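Side-chain contacts in Serpin48 (Tenebrio molitor, PDB 3OZQ), which inhibits the serine protease SPE with high specificity, as a serpin acting in the innate immunity of the insect: residues N16-S21 / K281-L286; K24-T29 / F34-F39; L44-Q49 / Q62-V67. All coordinates share one frame; numbering follows the deposited sequence.

Contact 1: residues N16-S21 / K281-L286; sequences NSFTPS and KVLKKL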
# COMPACT_ATOMS: atom_id res chain seq x y z
N ASN A 16 2.72 -10.73 -1.10
CA ASN A 16 3.91 -10.57 -0.28
C ASN A 16 5.18 -10.59 -1.10
O ASN A 16 6.13 -9.88 -0.77
CB ASN A 16 3.96 -11.62 0.84
CG ASN A 16 2.81 -11.49 1.80
OD1 ASN A 16 2.07 -10.51 1.76
ND2 ASN A 16 2.65 -12.46 2.68
N SER A 17 5.21 -11.37 -2.17
CA SER A 17 6.38 -11.38 -3.03
C SER A 17 6.35 -10.19 -4.00
O SER A 17 7.40 -9.70 -4.44
CB SER A 17 6.50 -12.71 -3.79
OG SER A 17 5.25 -13.09 -4.34
N PHE A 18 5.15 -9.73 -4.32
CA PHE A 18 4.94 -8.55 -5.16
C PHE A 18 5.46 -7.31 -4.43
O PHE A 18 5.99 -6.38 -5.05
CB PHE A 18 3.44 -8.41 -5.47
CG PHE A 18 3.10 -7.34 -6.47
CD1 PHE A 18 3.69 -7.31 -7.72
CD2 PHE A 18 2.13 -6.38 -6.17
CE1 PHE A 18 3.34 -6.33 -8.65
CE2 PHE A 18 1.77 -5.41 -7.09
CZ PHE A 18 2.38 -5.38 -8.34
N THR A 19 5.31 -7.32 -3.11
CA THR A 19 5.58 -6.15 -2.28
C THR A 19 7.01 -5.60 -2.41
O THR A 19 7.19 -4.40 -2.68
CB THR A 19 5.19 -6.40 -0.83
OG1 THR A 19 3.77 -6.58 -0.75
CG2 THR A 19 5.60 -5.22 0.06
N PRO A 20 8.02 -6.46 -2.22
CA PRO A 20 9.41 -5.99 -2.36
C PRO A 20 9.74 -5.55 -3.77
O PRO A 20 10.54 -4.64 -3.93
CB PRO A 20 10.25 -7.21 -1.98
CG PRO A 20 9.32 -8.38 -2.08
CD PRO A 20 7.96 -7.85 -1.73
N SER A 21 9.14 -6.20 -4.78
CA SER A 21 9.37 -5.80 -6.16
C SER A 21 8.83 -4.39 -6.36
O SER A 21 9.48 -3.56 -6.99
CB SER A 21 8.69 -6.77 -7.14
OG SER A 21 9.19 -8.09 -6.99
N LYS A 281 4.48 3.27 -14.42
CA LYS A 281 5.94 3.20 -14.37
C LYS A 281 6.39 1.94 -13.64
O LYS A 281 7.26 1.21 -14.13
CB LYS A 281 6.48 4.43 -13.65
CG LYS A 281 7.99 4.42 -13.45
CD LYS A 281 8.48 5.72 -12.84
CE LYS A 281 8.10 6.91 -13.67
NZ LYS A 281 8.49 8.19 -13.01
N VAL A 282 5.81 1.67 -12.48
CA VAL A 282 6.18 0.48 -11.72
C VAL A 282 5.88 -0.78 -12.54
O VAL A 282 6.77 -1.61 -12.76
CB VAL A 282 5.46 0.40 -10.35
CG1 VAL A 282 5.68 -0.97 -9.70
CG2 VAL A 282 5.93 1.52 -9.43
N LEU A 283 4.64 -0.92 -13.00
CA LEU A 283 4.19 -2.16 -13.63
C LEU A 283 4.93 -2.45 -14.94
O LEU A 283 5.14 -3.61 -15.29
CB LEU A 283 2.67 -2.16 -13.83
CG LEU A 283 1.96 -2.19 -12.47
CD1 LEU A 283 0.45 -2.01 -12.61
CD2 LEU A 283 2.29 -3.50 -11.75
N LYS A 284 5.33 -1.39 -15.64
CA LYS A 284 6.11 -1.55 -16.86
C LYS A 284 7.42 -2.27 -16.59
O LYS A 284 7.81 -3.15 -17.36
CB LYS A 284 6.36 -0.21 -17.56
CG LYS A 284 5.18 0.26 -18.44
CD LYS A 284 5.51 1.54 -19.21
CE LYS A 284 6.12 1.23 -20.57
NZ LYS A 284 5.09 0.98 -21.63
N LYS A 285 8.11 -1.91 -15.51
CA LYS A 285 9.37 -2.57 -15.18
C LYS A 285 9.15 -4.03 -14.78
O LYS A 285 10.04 -4.85 -14.91
CB LYS A 285 10.13 -1.82 -14.08
CG LYS A 285 10.98 -0.67 -14.58
CD LYS A 285 12.19 -1.16 -15.39
CE LYS A 285 13.08 -2.09 -14.56
NZ LYS A 285 14.27 -2.55 -15.34
N LEU A 286 7.94 -4.33 -14.30
CA LEU A 286 7.62 -5.66 -13.77
C LEU A 286 7.06 -6.64 -14.80
O LEU A 286 6.93 -7.83 -14.51
CB LEU A 286 6.64 -5.54 -12.61
CG LEU A 286 7.15 -4.73 -11.42
CD1 LEU A 286 6.16 -4.81 -10.27
CD2 LEU A 286 8.51 -5.23 -11.00
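Phe18 reaches from helix 10-29 to meet Leu283 and Leu286, which lie one turn apart on the short helix 279-286. Its CB does not point at that helix; the ring gets there because CG stands opposite the backbone N and beside the carbonyl carbon (chi1 -172°). From CB outward the phenyl group is gripped chiefly at its far rim. CD1 is the first ring atom to come near, 4.3 Å from Leu286 CD1, and the next, CE1, makes the closest approach at 3.6 Å to the same methyl, which arrives obliquely to the ring. At the tip, CZ meets Leu283 CD2 at 3.9 Å; here the methyl lies at the ring edge and in its plane, and the two side chains cross at about a right angle. The other branch of Leu286 serves Ser21, one turn further along the first helix, whose CB sits 4.2 Å from Leu286 CD2. Leu286 therefore straddles two residues, one methyl for each. Pro38 and Ala42 of helix 38-50 also pack against the ring of Phe18, and Leu283 touches Leu45 of that helix. The segment axes cross at 108° and come no closer than 11.9 Å, a wide separation spanned by large apolar side chains. This is helix packing within the serpin fold, joining the N-terminal helix, commonly called A, to the short helix I.

Contact 2: residues K24-T29 / F34-F39; sequences KEVLKT and FLVSPF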
# COMPACT_ATOMS: atom_id res chain seq x y z
N LYS A 24 11.08 -1.76 -4.49
CA LYS A 24 12.33 -1.51 -5.22
C LYS A 24 12.12 -0.52 -6.35
O LYS A 24 12.98 0.32 -6.62
CB LYS A 24 12.91 -2.82 -5.77
CG LYS A 24 14.34 -2.68 -6.29
CD LYS A 24 14.99 -4.05 -6.54
CE LYS A 24 15.49 -4.71 -5.25
NZ LYS A 24 16.87 -4.26 -4.81
N GLU A 25 10.99 -0.62 -7.02
CA GLU A 25 10.66 0.31 -8.09
C GLU A 25 10.35 1.70 -7.55
O GLU A 25 10.88 2.69 -8.04
CB GLU A 25 9.48 -0.22 -8.90
CG GLU A 25 9.73 -0.24 -10.38
CD GLU A 25 11.12 -0.74 -10.73
OE1 GLU A 25 11.46 -1.87 -10.34
OE2 GLU A 25 11.86 0.01 -11.39
N VAL A 26 9.49 1.77 -6.53
CA VAL A 26 9.07 3.07 -6.01
C VAL A 26 10.25 3.90 -5.52
O VAL A 26 10.29 5.11 -5.72
CB VAL A 26 8.00 2.94 -4.93
CG1 VAL A 26 7.83 4.28 -4.19
CG2 VAL A 26 6.69 2.51 -5.55
N LEU A 27 11.19 3.22 -4.88
CA LEU A 27 12.45 3.81 -4.44
C LEU A 27 13.08 4.70 -5.50
O LEU A 27 13.61 5.77 -5.19
CB LEU A 27 13.44 2.70 -4.11
CG LEU A 27 13.90 2.55 -2.68
CD1 LEU A 27 14.76 1.30 -2.57
CD2 LEU A 27 14.67 3.80 -2.24
N LYS A 28 13.04 4.25 -6.75
CA LYS A 28 13.71 4.93 -7.85
C LYS A 28 13.25 6.37 -7.99
O LYS A 28 14.04 7.25 -8.32
CB LYS A 28 13.47 4.20 -9.17
CG LYS A 28 14.19 2.85 -9.29
CD LYS A 28 13.84 2.19 -10.62
CE LYS A 28 14.62 0.91 -10.86
NZ LYS A 28 14.23 0.29 -12.16
N THR A 29 11.97 6.61 -7.73
CA THR A 29 11.40 7.94 -7.91
C THR A 29 11.20 8.66 -6.57
O THR A 29 11.13 9.89 -6.53
CB THR A 29 10.08 7.87 -8.71
OG1 THR A 29 9.53 9.19 -8.87
CG2 THR A 29 9.07 6.99 -8.02
N PHE A 34 8.42 7.29 1.90
CA PHE A 34 7.28 6.94 1.09
C PHE A 34 6.42 5.84 1.72
O PHE A 34 6.83 5.15 2.68
CB PHE A 34 7.67 6.61 -0.38
CG PHE A 34 8.38 5.29 -0.55
CD1 PHE A 34 7.67 4.11 -0.62
CD2 PHE A 34 9.76 5.24 -0.64
CE1 PHE A 34 8.33 2.88 -0.79
CE2 PHE A 34 10.42 4.03 -0.80
CZ PHE A 34 9.69 2.85 -0.87
N LEU A 35 5.21 5.73 1.17
CA LEU A 35 4.23 4.72 1.56
C LEU A 35 3.60 4.20 0.28
O LEU A 35 3.27 4.98 -0.62
CB LEU A 35 3.15 5.34 2.46
CG LEU A 35 1.97 4.46 2.89
CD1 LEU A 35 2.46 3.34 3.80
CD2 LEU A 35 0.90 5.28 3.60
N VAL A 36 3.46 2.87 0.17
CA VAL A 36 2.84 2.24 -0.98
C VAL A 36 2.03 1.01 -0.57
O VAL A 36 2.34 0.35 0.42
CB VAL A 36 3.90 1.86 -2.06
CG1 VAL A 36 4.96 0.87 -1.49
CG2 VAL A 36 3.22 1.32 -3.36
N SER A 37 0.95 0.75 -1.31
CA SER A 37 0.17 -0.47 -1.12
C SER A 37 0.24 -1.34 -2.36
O SER A 37 -0.59 -1.22 -3.27
CB SER A 37 -1.28 -0.17 -0.81
OG SER A 37 -1.98 -1.39 -0.59
N PRO A 38 1.24 -2.23 -2.42
CA PRO A 38 1.26 -3.17 -3.54
C PRO A 38 -0.02 -4.01 -3.60
O PRO A 38 -0.57 -4.27 -4.69
CB PRO A 38 2.50 -4.03 -3.25
CG PRO A 38 3.40 -3.10 -2.43
CD PRO A 38 2.43 -2.35 -1.55
N PHE A 39 -0.52 -4.39 -2.43
CA PHE A 39 -1.76 -5.17 -2.38
C PHE A 39 -2.91 -4.47 -3.09
O PHE A 39 -3.55 -5.03 -3.98
CB PHE A 39 -2.17 -5.44 -0.93
CG PHE A 39 -3.63 -5.78 -0.78
CD1 PHE A 39 -4.54 -4.81 -0.40
CD2 PHE A 39 -4.09 -7.06 -1.05
CE1 PHE A 39 -5.89 -5.10 -0.29
CE2 PHE A 39 -5.43 -7.36 -0.93
CZ PHE A 39 -6.33 -6.38 -0.54
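Val26, on the inward side of helix 10-29, rests a methyl on the aromatic ring of Phe34 from the first strand of the chain. This CH-pi contact is the main link: Val26 CG1 lies 3.7 Å from the centroid of the Phe34 ring. The methyl stands over the face, 16° off the ring normal. Of the ring atoms, Phe34 CD1 is nearest to Val26 CG1, at 3.6 Å. The torsions of both residues set it up. CG1 of Val26 is the branch turned opposite the backbone N (chi1 166°). The CB of Phe34 points at the helix, and its CG, between the backbone N and the carbonyl carbon (chi1 72°), turns the ring so that one face meets Val26 CG1.

The remaining contacts across the gap are looser apolar ones. The second branch of the same valine, Val26 CG2, meets Val36 CG2 at 4.3 Å, and Leu27 CG stands 4.2 Å from Phe34 CE2. Phe34 and Val36 face the helix as alternate residues of one strand, whereas the CB of Leu35 between them points away. Tyr23 brings a second ring to Phe34, at a steep tilt.

Polar interactions lie to the sides. Within the helix Lys28 NZ forms a salt bridge with Glu25 OE2. Beyond the strand Ser37, at the N-cap of helix 38-50, caps the N of Ser40 through its OG, which also bonds to Leu367 O. The backbones of Phe34 and Val36 pair with Arg371 and Ala369 of strand 365-372.

With Phe34 and Val36 bonded through their backbones to strand 365-372, the contact itself is apolar, probably held by dispersion and CH-pi attraction, and hence by the fit of methyl on ring.

Contact 3: residues L44-Q49 / Q62-V67; sequences LLALAQ and QVLHFV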
# COMPACT_ATOMS: atom_id res chain seq x y z
N LEU A 44 -6.66 -3.70 -7.99
CA LEU A 44 -7.20 -2.84 -9.02
C LEU A 44 -6.77 -3.36 -10.39
O LEU A 44 -7.57 -3.48 -11.32
CB LEU A 44 -6.73 -1.40 -8.80
CG LEU A 44 -7.37 -0.37 -9.72
CD1 LEU A 44 -8.86 -0.63 -9.80
CD2 LEU A 44 -7.09 1.07 -9.23
N LEU A 45 -5.49 -3.71 -10.49
CA LEU A 45 -4.98 -4.24 -11.73
C LEU A 45 -5.66 -5.58 -12.08
O LEU A 45 -5.84 -5.91 -13.26
CB LEU A 45 -3.48 -4.44 -11.62
CG LEU A 45 -2.80 -4.84 -12.93
CD1 LEU A 45 -2.78 -3.68 -13.91
CD2 LEU A 45 -1.38 -5.33 -12.67
N ALA A 46 -6.02 -6.35 -11.06
CA ALA A 46 -6.78 -7.58 -11.28
C ALA A 46 -8.18 -7.26 -11.87
O ALA A 46 -8.67 -7.98 -12.73
CB ALA A 46 -6.89 -8.39 -9.99
N LEU A 47 -8.80 -6.19 -11.40
CA LEU A 47 -10.06 -5.74 -11.96
C LEU A 47 -9.85 -5.44 -13.43
O LEU A 47 -10.57 -5.94 -14.30
CB LEU A 47 -10.56 -4.49 -11.26
CG LEU A 47 -12.07 -4.20 -11.30
CD1 LEU A 47 -12.33 -2.71 -11.18
CD2 LEU A 47 -12.74 -4.76 -12.53
N ALA A 48 -8.85 -4.61 -13.71
CA ALA A 48 -8.47 -4.30 -15.09
C ALA A 48 -8.29 -5.57 -15.92
O ALA A 48 -8.85 -5.71 -17.02
CB ALA A 48 -7.20 -3.49 -15.11
N GLN A 49 -7.48 -6.47 -15.38
CA GLN A 49 -7.15 -7.73 -16.04
C GLN A 49 -8.42 -8.47 -16.46
O GLN A 49 -8.47 -9.09 -17.52
CB GLN A 49 -6.32 -8.60 -15.08
CG GLN A 49 -5.77 -9.89 -15.68
CD GLN A 49 -5.32 -10.89 -14.62
OE1 GLN A 49 -4.87 -10.51 -13.53
NE2 GLN A 49 -5.45 -12.18 -14.92
N GLN A 62 0.57 -12.94 -15.37
CA GLN A 62 1.95 -13.37 -15.21
C GLN A 62 2.67 -12.53 -14.18
O GLN A 62 3.38 -13.06 -13.33
CB GLN A 62 2.69 -13.29 -16.55
CG GLN A 62 4.22 -13.52 -16.52
CD GLN A 62 4.97 -12.77 -17.63
OE1 GLN A 62 4.36 -12.06 -18.42
NE2 GLN A 62 6.29 -12.93 -17.68
N VAL A 63 2.49 -11.21 -14.23
CA VAL A 63 3.21 -10.33 -13.30
C VAL A 63 2.62 -10.36 -11.89
O VAL A 63 3.35 -10.28 -10.91
CB VAL A 63 3.36 -8.87 -13.83
CG1 VAL A 63 2.56 -8.67 -15.09
CG2 VAL A 63 2.96 -7.87 -12.75
N LEU A 64 1.31 -10.50 -11.79
CA LEU A 64 0.71 -10.62 -10.48
C LEU A 64 1.04 -12.00 -9.93
O LEU A 64 0.68 -12.32 -8.80
CB LEU A 64 -0.80 -10.39 -10.54
CG LEU A 64 -1.21 -8.94 -10.86
CD1 LEU A 64 -2.72 -8.79 -10.78
CD2 LEU A 64 -0.54 -7.95 -9.93
N HIS A 65 1.77 -12.78 -10.73
CA HIS A 65 2.04 -14.19 -10.45
C HIS A 65 0.77 -14.77 -9.82
O HIS A 65 0.82 -15.57 -8.90
CB HIS A 65 3.32 -14.39 -9.60
CG HIS A 65 4.60 -14.47 -10.40
ND1 HIS A 65 4.98 -15.61 -11.08
CD2 HIS A 65 5.59 -13.57 -10.60
CE1 HIS A 65 6.14 -15.40 -11.68
NE2 HIS A 65 6.53 -14.17 -11.41
N PHE A 66 -0.35 -14.31 -10.36
CA PHE A 66 -1.69 -14.73 -9.95
C PHE A 66 -2.16 -15.99 -10.69
O PHE A 66 -1.64 -16.31 -11.76
CB PHE A 66 -2.69 -13.60 -10.21
CG PHE A 66 -3.89 -13.65 -9.33
CD1 PHE A 66 -4.01 -14.64 -8.36
CD2 PHE A 66 -4.90 -12.72 -9.46
CE1 PHE A 66 -5.11 -14.70 -7.53
CE2 PHE A 66 -6.01 -12.77 -8.64
CZ PHE A 66 -6.12 -13.76 -7.67
N VAL A 67 -3.16 -16.67 -10.14
CA VAL A 67 -3.58 -17.98 -10.64
C VAL A 67 -4.36 -17.93 -11.96
O VAL A 67 -5.00 -16.92 -12.29
CB VAL A 67 -4.42 -18.76 -9.60
CG1 VAL A 67 -3.69 -18.80 -8.26
CG2 VAL A 67 -5.81 -18.14 -9.46
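Leu64, just past the end of helix 54-63, plugs into helix 38-50 against Leu45, Ala46 and Gln49, and its fork of methyls divides the work. CD2 takes Leu45, which holds CG opposite its backbone N (chi1 -173°) and so directs its own CD2 at Leu64. Leu45 CD2 and Leu64 CD2 are 3.9 Å apart, and the two leucines meet obliquely. CD1 drops toward the helix surface, 4.1 Å from Ala46 N and 4.3 Å from Ala46 CB, where the small alanine side chain allows the methyl close to the backbone.

Gln49, one turn further on, has CG opposite its backbone N (chi1 -174°) and runs on extended, sliding past Leu64 in the opposite direction. This brings Gln49 OE1 to 3.9 Å from Leu64 CD1, a purely van der Waals neighbour; as modelled, Gln49 OE1 is buried with no partner.

Beyond Leu64 the chain turns at His65, with a positive phi, and leads to Phe66, which packs on Ala73, Ala76 and Val77 of helix 70-83. Ile60 of helix 54-63 adds to the side chains against Leu45 and Gln49, so the contact lies where three successive helices, 38-50, 54-63 and 70-83, come together.

From the N terminus, helix 10-29 first supplies segment 16-21, whose partner in contact 1 comes only some 260 residues later. Contacts 2 and 3 are both nested inside that long loop and follow one another in series: contact 2 closes the short turn from helix 10-29 into strand 34-36, and contact 3 closes the helical loop that runs from helix 38-50 through helix 54-63. Contact 1 touches both, through Lys285 on Glu25 and Leu286 O on Val63 CB, whereas contacts 2 and 3 do not touch, although helix 38-50 runs between them. The N-terminal helices are thereby tied to one another, to strand 34-36 and to helix 279-286.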